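Local coordinates for kinesin-like protein Nod (PDB 3DC4) that binds microtubules and hydrolyses ATP, here as the ADP-bound motor domain of a kinesin required for segregating non-exchange chromosomes in meiosis, at residues 113-119 / 195-200; 156-160 / 203-207. All blocks are in the same frame, centred on the assembly; numbering follows the deposited sequence.

Interactions 1 and 2 sit on the same side of the kinesin motor domain, their centres about 13 Å apart, and share helix 192-204. Along the chain their segments alternate: 113-119, then strand segment 156-160, then 195-200 and 203-207. Interaction 1 ties the loop after helix 108-112, the helix that follows the P-loop, to the body of helix 192-204; interaction 2 ties the end of that helix and the chain beyond it to strand 151-160 of the central sheet. Phe156 joins them, with Met114 CE 3.7 Å from Phe156 CZ and Leu199 also against its ring. The helix leading toward the switch-1 region is thus packed against both that loop and the central sheet.

Interaction 1: residues 113-119 / 195-200; sequences GMTPPGE and LHHILE
Two first torsions on helix 192-204 set up this contact: His196 has CG opposite the backbone N (chi1 -177°), which carries its imidazole to the Pro116-Gly118 turn, while Leu199 has CG beside its backbone N (chi1 -72°) and points both methyls at the loop. The His196 ring is held on two sides. Pro116 CB lies over one face, 3.7 Å from the ring centroid, a CH-pi contact displaced toward the NE2-CD2 side. At the rim, in the plane of the ring, the backbone N of Gly118 comes to 3.0 Å from His196 CD2, a close approach to a carbon and not a hydrogen bond; with no side chain on Gly118, the ring can sit this tightly against the backbone. The turn itself is closed by Glu119 N bonding to Pro116 O at 3.1 Å.

The loop starts where helix 108-112, the helix of the P-loop strand-loop-helix unit, ends in a Schellman motif: Gly113, with positive phi, is its C-prime residue, Met114 N reaches back to Ser109 O and Gly113 N to Tyr110 O. Beyond it the chain runs across Leu199. Leu199 CD1 packs 3.7 Å from Pro117 CD, the two side chains crossing at about a right angle, and Leu199 CD2 lies 4.0 Å from Met114 O. Pro117 CG also meets Leu195 CD2 at 4.2 Å, and helix 127-141 adds Pro129, which touches both Pro117 and Leu195. One turn on from His196, Pro116 CG rests near the backbone of Glu200, whose OE2 is salt-bridged to Arg204. Glu200 OE1 lies in plane at the edge of the His196 ring, 3.0 Å from His196 CE1, and Glu119 OE2 stands 4.8 Å from His196 NE2; together the two carboxylates might favour a protonated imidazole.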
ATOM      1  N   GLY A 113      -3.070   1.123  -8.788  1.00 16.55           N
ATOM      2  CA  GLY A 113      -3.472   2.219  -9.662  1.00 20.98           C
ATOM      3  C   GLY A 113      -2.423   3.303  -9.802  1.00 23.48           C
ATOM      4  O   GLY A 113      -2.728   4.490  -9.725  1.00 23.26           O
ATOM      5  N   MET A 114      -1.184   2.885 -10.031  1.00 27.11           N
ATOM      6  CA  MET A 114      -0.057   3.796 -10.171  1.00 31.30           C
ATOM      7  C   MET A 114       0.054   4.462 -11.537  1.00 32.86           C
ATOM      8  O   MET A 114       0.796   5.429 -11.701  1.00 34.54           O
ATOM      9  CB  MET A 114       1.238   3.049  -9.861  1.00 32.91           C
ATOM     10  CG  MET A 114       1.336   2.568  -8.427  1.00 34.80           C
ATOM     11  SD  MET A 114       1.302   3.939  -7.247  1.00 42.35           S
ATOM     12  CE  MET A 114       2.856   4.741  -7.613  1.00 39.96           C
ATOM     13  N   THR A 115      -0.681   3.944 -12.514  1.00 34.10           N
ATOM     14  CA  THR A 115      -0.660   4.496 -13.863  1.00 35.19           C
ATOM     15  C   THR A 115      -1.676   5.631 -13.972  1.00 35.98           C
ATOM     16  O   THR A 115      -2.771   5.546 -13.423  1.00 34.65           O
ATOM     17  CB  THR A 115      -1.003   3.413 -14.910  1.00 35.25           C
ATOM     18  OG1 THR A 115      -0.030   2.364 -14.845  1.00 36.04           O
ATOM     19  CG2 THR A 115      -1.004   4.006 -16.321  1.00 36.40           C
ATOM     20  N   PRO A 116      -1.319   6.717 -14.679  1.00 37.16           N
ATOM     21  CA  PRO A 116      -2.230   7.856 -14.841  1.00 37.03           C
ATOM     22  C   PRO A 116      -3.612   7.403 -15.311  1.00 37.42           C
ATOM     23  O   PRO A 116      -3.749   6.801 -16.376  1.00 38.84           O
ATOM     24  CB  PRO A 116      -1.511   8.725 -15.867  1.00 37.73           C
ATOM     25  CG  PRO A 116      -0.069   8.493 -15.530  1.00 37.20           C
ATOM     26  CD  PRO A 116      -0.014   6.991 -15.309  1.00 37.15           C
ATOM     27  N   PRO A 117      -4.654   7.691 -14.517  1.00 37.75           N
ATOM     28  CA  PRO A 117      -6.048   7.336 -14.796  1.00 38.36           C
ATOM     29  C   PRO A 117      -6.510   7.626 -16.223  1.00 39.27           C
ATOM     30  O   PRO A 117      -7.194   6.806 -16.837  1.00 37.20           O
ATOM     31  CB  PRO A 117      -6.820   8.153 -13.765  1.00 39.49           C
ATOM     32  CG  PRO A 117      -5.884   8.179 -12.608  1.00 38.36           C
ATOM     33  CD  PRO A 117      -4.564   8.476 -13.272  1.00 38.24           C
ATOM     34  N   GLY A 118      -6.138   8.794 -16.739  1.00 39.51           N
ATOM     35  CA  GLY A 118      -6.529   9.171 -18.086  1.00 40.97           C
ATOM     36  C   GLY A 118      -6.254   8.098 -19.121  1.00 41.35           C
ATOM     37  O   GLY A 118      -7.087   7.834 -19.984  1.00 41.43           O
ATOM     38  N   GLU A 119      -5.086   7.474 -19.037  1.00 43.31           N
ATOM     39  CA  GLU A 119      -4.706   6.428 -19.980  1.00 44.09           C
ATOM     40  C   GLU A 119      -5.010   5.026 -19.453  1.00 43.40           C
ATOM     41  O   GLU A 119      -4.203   4.110 -19.610  1.00 45.87           O
ATOM     42  CB  GLU A 119      -3.215   6.546 -20.309  1.00 46.56           C
ATOM     43  CG  GLU A 119      -2.320   6.676 -19.087  1.00 49.47           C
ATOM     44  CD  GLU A 119      -0.850   6.797 -19.444  1.00 52.01           C
ATOM     45  OE1 GLU A 119      -0.269   5.802 -19.929  1.00 53.23           O
ATOM     46  OE2 GLU A 119      -0.277   7.892 -19.244  1.00 53.41           O
ATOM     47  N   LEU A 195      -5.146  14.180  -9.861  1.00 23.83           N
ATOM     48  CA  LEU A 195      -4.440  12.950  -9.525  1.00 24.44           C
ATOM     49  C   LEU A 195      -3.636  12.538 -10.746  1.00 23.36           C
ATOM     50  O   LEU A 195      -2.484  12.137 -10.643  1.00 23.49           O
ATOM     51  CB  LEU A 195      -5.433  11.844  -9.163  1.00 21.59           C
ATOM     52  CG  LEU A 195      -4.858  10.435  -8.959  1.00 21.79           C
ATOM     53  CD1 LEU A 195      -3.831  10.443  -7.822  1.00 21.33           C
ATOM     54  CD2 LEU A 195      -6.007   9.483  -8.626  1.00 22.09           C
ATOM     55  N   HIS A 196      -4.257  12.648 -11.911  1.00 26.04           N
ATOM     56  CA  HIS A 196      -3.583  12.292 -13.147  1.00 27.61           C
ATOM     57  C   HIS A 196      -2.316  13.131 -13.313  1.00 27.47           C
ATOM     58  O   HIS A 196      -1.273  12.618 -13.718  1.00 26.21           O
ATOM     59  CB  HIS A 196      -4.526  12.496 -14.331  1.00 29.70           C
ATOM     60  CG  HIS A 196      -3.940  12.084 -15.642  1.00 34.28           C
ATOM     61  ND1 HIS A 196      -2.904  12.771 -16.241  1.00 36.53           N
ATOM     62  CD2 HIS A 196      -4.223  11.044 -16.461  1.00 34.04           C
ATOM     63  CE1 HIS A 196      -2.577  12.172 -17.371  1.00 34.19           C
ATOM     64  NE2 HIS A 196      -3.360  11.121 -17.529  1.00 36.50           N
ATOM     65  N   HIS A 197      -2.402  14.418 -12.983  1.00 28.49           N
ATOM     66  CA  HIS A 197      -1.247  15.304 -13.099  1.00 29.86           C
ATOM     67  C   HIS A 197      -0.090  14.869 -12.203  1.00 29.42           C
ATOM     68  O   HIS A 197       1.040  14.729 -12.676  1.00 29.69           O
ATOM     69  CB  HIS A 197      -1.647  16.742 -12.753  1.00 33.41           C
ATOM     70  CG  HIS A 197      -0.489  17.690 -12.663  1.00 36.56           C
ATOM     71  ND1 HIS A 197       0.310  17.990 -13.743  1.00 38.18           N
ATOM     72  CD2 HIS A 197       0.003  18.402 -11.620  1.00 38.30           C
ATOM     73  CE1 HIS A 197       1.247  18.848 -13.371  1.00 38.90           C
ATOM     74  NE2 HIS A 197       1.082  19.113 -12.089  1.00 38.69           N
ATOM     75  N   ILE A 198      -0.366  14.654 -10.916  1.00 27.86           N
ATOM     76  CA  ILE A 198       0.692  14.258  -9.990  1.00 28.35           C
ATOM     77  C   ILE A 198       1.307  12.912 -10.355  1.00 27.68           C
ATOM     78  O   ILE A 198       2.512  12.710 -10.188  1.00 28.54           O
ATOM     79  CB  ILE A 198       0.202  14.223  -8.502  1.00 28.53           C
ATOM     80  CG1 ILE A 198      -0.669  12.994  -8.235  1.00 30.14           C
ATOM     81  CG2 ILE A 198      -0.555  15.497  -8.175  1.00 29.94           C
ATOM     82  CD1 ILE A 198       0.084  11.850  -7.556  1.00 27.28           C
ATOM     83  N   LEU A 199       0.493  11.989 -10.861  1.00 27.82           N
ATOM     84  CA  LEU A 199       1.010  10.679 -11.242  1.00 27.28           C
ATOM     85  C   LEU A 199       1.884  10.781 -12.484  1.00 29.69           C
ATOM     86  O   LEU A 199       2.922  10.127 -12.581  1.00 28.48           O
ATOM     87  CB  LEU A 199      -0.134   9.695 -11.496  1.00 28.57           C
ATOM     88  CG  LEU A 199      -0.891   9.228 -10.256  1.00 28.29           C
ATOM     89  CD1 LEU A 199      -1.994   8.263 -10.661  1.00 27.22           C
ATOM     90  CD2 LEU A 199       0.092   8.550  -9.299  1.00 30.54           C
ATOM     91  N   GLU A 200       1.457  11.611 -13.429  1.00 30.53           N
ATOM     92  CA  GLU A 200       2.205  11.807 -14.662  1.00 34.01           C
ATOM     93  C   GLU A 200       3.510  12.537 -14.349  1.00 33.54           C
ATOM     94  O   GLU A 200       4.582  12.160 -14.829  1.00 32.27           O
ATOM     95  CB  GLU A 200       1.373  12.623 -15.657  1.00 38.28           C
ATOM     96  CG  GLU A 200       2.037  12.847 -17.005  1.00 42.94           C
ATOM     97  CD  GLU A 200       1.182  13.694 -17.935  1.00 47.20           C
ATOM     98  OE1 GLU A 200       0.082  13.235 -18.317  1.00 48.20           O
ATOM     99  OE2 GLU A 200       1.607  14.822 -18.281  1.00 49.00           O
TER

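Interaction 2: residues 156-160 / 203-207; sequences FIEIY and TRNRR
The end of helix 192-204 and the chain beyond it pass strand 151-160 with the backbones too far apart to share a hydrogen bond, Glu158 CA lying 7.5 Å from Arg206 CA, and side chains do the joining. This is the approach to the switch-1 region of the kinesin motor domain, and its centre is a salt-bridge network in which Glu158 reaches out between two arginines. Arg206, stretched straight from CG to NE, gives its NE-H to Glu158 OE2 at 3.2 Å with a bent N-H...O angle of 143°. The nitrogen comes from above the carboxylate, 65° out of its plane, and the arginine chain is pressed close along the acid: Arg206 CG is 3.0 Å from Glu158 OE2. Ser220 OG links the pair again, hydrogen-bonded to both Glu158 OE2 and Arg206 NH2. The other carboxylate oxygen, Glu158 OE1, is salt-bridged to Arg207 NH1 at 2.8 Å, though this arginine is poorly ordered.

Toward the start of the strand segment, Phe156 CE2 comes within 4.2 Å of Thr203 N, with Arg206 NH1 at the ring edge. At the far end Arg207 bends at chi3 (70°) to bring its guanidinium back to Glu158; at that bend, Arg207 CD lies over one face of Tyr160, a CH-pi contact off-centre toward the rim, 3.5 Å from Tyr160 CD2.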
ATOM      1  N   PHE A 156       4.202  12.181  -3.698  1.00 23.19           N
ATOM      2  CA  PHE A 156       4.726  11.041  -4.452  1.00 22.89           C
ATOM      3  C   PHE A 156       6.203  10.906  -4.113  1.00 24.95           C
ATOM      4  O   PHE A 156       7.035  11.713  -4.532  1.00 24.90           O
ATOM      5  CB  PHE A 156       4.556  11.269  -5.962  1.00 24.05           C
ATOM      6  CG  PHE A 156       4.652  10.011  -6.804  1.00 23.02           C
ATOM      7  CD1 PHE A 156       5.407   8.917  -6.387  1.00 24.47           C
ATOM      8  CD2 PHE A 156       4.009   9.943  -8.040  1.00 24.64           C
ATOM      9  CE1 PHE A 156       5.525   7.773  -7.187  1.00 26.79           C
ATOM     10  CE2 PHE A 156       4.119   8.806  -8.849  1.00 25.72           C
ATOM     11  CZ  PHE A 156       4.883   7.718  -8.417  1.00 26.53           C
ATOM     12  N   ILE A 157       6.519   9.874  -3.343  1.00 23.69           N
ATOM     13  CA  ILE A 157       7.885   9.616  -2.927  1.00 24.95           C
ATOM     14  C   ILE A 157       8.386   8.306  -3.521  1.00 24.99           C
ATOM     15  O   ILE A 157       7.639   7.327  -3.631  1.00 23.10           O
ATOM     16  CB  ILE A 157       7.961   9.536  -1.388  1.00 25.57           C
ATOM     17  CG1 ILE A 157       7.657  10.909  -0.786  1.00 27.53           C
ATOM     18  CG2 ILE A 157       9.334   9.047  -0.946  1.00 27.90           C
ATOM     19  CD1 ILE A 157       7.443  10.882   0.704  1.00 29.18           C
ATOM     20  N   GLU A 158       9.652   8.304  -3.916  1.00 25.00           N
ATOM     21  CA  GLU A 158      10.287   7.120  -4.475  1.00 26.51           C
ATOM     22  C   GLU A 158      11.486   6.775  -3.602  1.00 28.29           C
ATOM     23  O   GLU A 158      12.203   7.664  -3.151  1.00 27.07           O
ATOM     24  CB  GLU A 158      10.752   7.388  -5.913  1.00 29.06           C
ATOM     25  CG  GLU A 158      11.712   6.339  -6.477  1.00 31.58           C
ATOM     26  CD  GLU A 158      12.155   6.647  -7.898  1.00 32.02           C
ATOM     27  OE1 GLU A 158      12.409   7.829  -8.204  1.00 34.56           O
ATOM     28  OE2 GLU A 158      12.265   5.703  -8.705  1.00 32.84           O
ATOM     29  N   ILE A 159      11.674   5.485  -3.340  1.00 29.74           N
ATOM     30  CA  ILE A 159      12.804   5.021  -2.547  1.00 30.99           C
ATOM     31  C   ILE A 159      13.683   4.180  -3.467  1.00 34.37           C
ATOM     32  O   ILE A 159      13.342   3.044  -3.797  1.00 33.11           O
ATOM     33  CB  ILE A 159      12.345   4.169  -1.336  1.00 29.93           C
ATOM     34  CG1 ILE A 159      11.447   5.011  -0.425  1.00 27.95           C
ATOM     35  CG2 ILE A 159      13.562   3.659  -0.559  1.00 27.50           C
ATOM     36  CD1 ILE A 159      10.959   4.282   0.817  1.00 29.08           C
ATOM     37  N   TYR A 160      14.795   4.769  -3.903  1.00 36.40           N
ATOM     38  CA  TYR A 160      15.749   4.111  -4.790  1.00 40.12           C
ATOM     39  C   TYR A 160      17.007   3.793  -3.989  1.00 40.95           C
ATOM     40  O   TYR A 160      17.666   4.699  -3.481  1.00 39.72           O
ATOM     41  CB  TYR A 160      16.104   5.037  -5.961  1.00 42.54           C
ATOM     42  CG  TYR A 160      16.991   4.404  -7.011  1.00 45.38           C
ATOM     43  CD1 TYR A 160      16.568   3.281  -7.717  1.00 45.92           C
ATOM     44  CD2 TYR A 160      18.252   4.927  -7.302  1.00 46.09           C
ATOM     45  CE1 TYR A 160      17.375   2.691  -8.688  1.00 48.01           C
ATOM     46  CE2 TYR A 160      19.071   4.344  -8.274  1.00 47.19           C
ATOM     47  CZ  TYR A 160      18.624   3.227  -8.961  1.00 47.07           C
ATOM     48  OH  TYR A 160      19.416   2.641  -9.922  1.00 47.62           O
ATOM     49  N   THR A 203       5.827  10.224 -12.395  1.00 37.62           N
ATOM     50  CA  THR A 203       6.337   9.160 -13.249  1.00 38.58           C
ATOM     51  C   THR A 203       7.487   9.645 -14.122  1.00 40.13           C
ATOM     52  O   THR A 203       8.470   8.932 -14.313  1.00 39.59           O
ATOM     53  CB  THR A 203       5.231   8.601 -14.145  1.00 38.05           C
ATOM     54  OG1 THR A 203       4.167   8.106 -13.325  1.00 38.70           O
ATOM     55  CG2 THR A 203       5.764   7.462 -15.003  1.00 38.62           C
ATOM     56  N   ARG A 204       7.364  10.856 -14.652  1.00 42.03           N
ATOM     57  CA  ARG A 204       8.416  11.404 -15.496  1.00 45.18           C
ATOM     58  C   ARG A 204       9.686  11.651 -14.687  1.00 45.52           C
ATOM     59  O   ARG A 204      10.779  11.309 -15.129  1.00 45.77           O
ATOM     60  CB  ARG A 204       7.967  12.713 -16.155  1.00 46.14           C
ATOM     61  CG  ARG A 204       6.785  12.560 -17.103  1.00 49.42           C
ATOM     62  CD  ARG A 204       6.757  13.686 -18.130  1.00 51.03           C
ATOM     63  NE  ARG A 204       6.545  15.002 -17.531  1.00 52.19           N
ATOM     64  CZ  ARG A 204       5.355  15.497 -17.204  1.00 53.56           C
ATOM     65  NH1 ARG A 204       4.257  14.788 -17.419  1.00 53.73           N
ATOM     66  NH2 ARG A 204       5.263  16.707 -16.669  1.00 53.05           N
ATOM     67  N   ASN A 205       9.539  12.230 -13.499  1.00 46.96           N
ATOM     68  CA  ASN A 205      10.692  12.520 -12.651  1.00 48.84           C
ATOM     69  C   ASN A 205      11.228  11.285 -11.939  1.00 50.29           C
ATOM     70  O   ASN A 205      12.100  11.389 -11.075  1.00 50.89           O
ATOM     71  CB  ASN A 205      10.343  13.583 -11.606  1.00 48.00           C
ATOM     72  CG  ASN A 205       9.941  14.908 -12.229  1.00 47.38           C
ATOM     73  OD1 ASN A 205      10.565  15.375 -13.182  1.00 46.60           O
ATOM     74  ND2 ASN A 205       8.900  15.524 -11.683  1.00 47.18           N
ATOM     75  N   ARG A 206      10.713  10.118 -12.305  1.00 52.49           N
ATOM     76  CA  ARG A 206      11.153   8.876 -11.687  1.00 55.05           C
ATOM     77  C   ARG A 206      12.249   8.220 -12.519  1.00 57.79           C
ATOM     78  O   ARG A 206      12.147   8.140 -13.742  1.00 58.20           O
ATOM     79  CB  ARG A 206       9.969   7.924 -11.536  1.00 54.60           C
ATOM     80  CG  ARG A 206      10.284   6.696 -10.719  1.00 52.94           C
ATOM     81  CD  ARG A 206       9.023   5.912 -10.417  1.00 50.94           C
ATOM     82  NE  ARG A 206       9.314   4.739  -9.603  1.00 48.85           N
ATOM     83  CZ  ARG A 206       8.399   3.868  -9.199  1.00 47.66           C
ATOM     84  NH1 ARG A 206       7.127   4.035  -9.536  1.00 45.94           N
ATOM     85  NH2 ARG A 206       8.758   2.834  -8.454  1.00 46.38           N
ATOM     86  N   ARG A 207      13.295   7.754 -11.844  1.00 60.41           N
ATOM     87  CA  ARG A 207      14.422   7.114 -12.515  1.00 63.36           C
ATOM     88  C   ARG A 207      14.212   5.610 -12.653  1.00 63.98           C
ATOM     89  O   ARG A 207      14.292   5.064 -13.753  1.00 64.84           O
ATOM     90  CB  ARG A 207      15.713   7.387 -11.739  1.00 64.92           C
ATOM     91  CG  ARG A 207      15.743   6.775 -10.350  1.00 67.34           C
ATOM     92  CD  ARG A 207      16.997   7.185  -9.597  1.00 69.21           C
ATOM     93  NE  ARG A 207      16.979   8.599  -9.235  1.00 71.00           N
ATOM     94  CZ  ARG A 207      16.097   9.145  -8.404  1.00 71.36           C
ATOM     95  NH1 ARG A 207      15.158   8.395  -7.844  1.00 71.89           N
ATOM     96  NH2 ARG A 207      16.153  10.441  -8.132  1.00 72.39           N
TER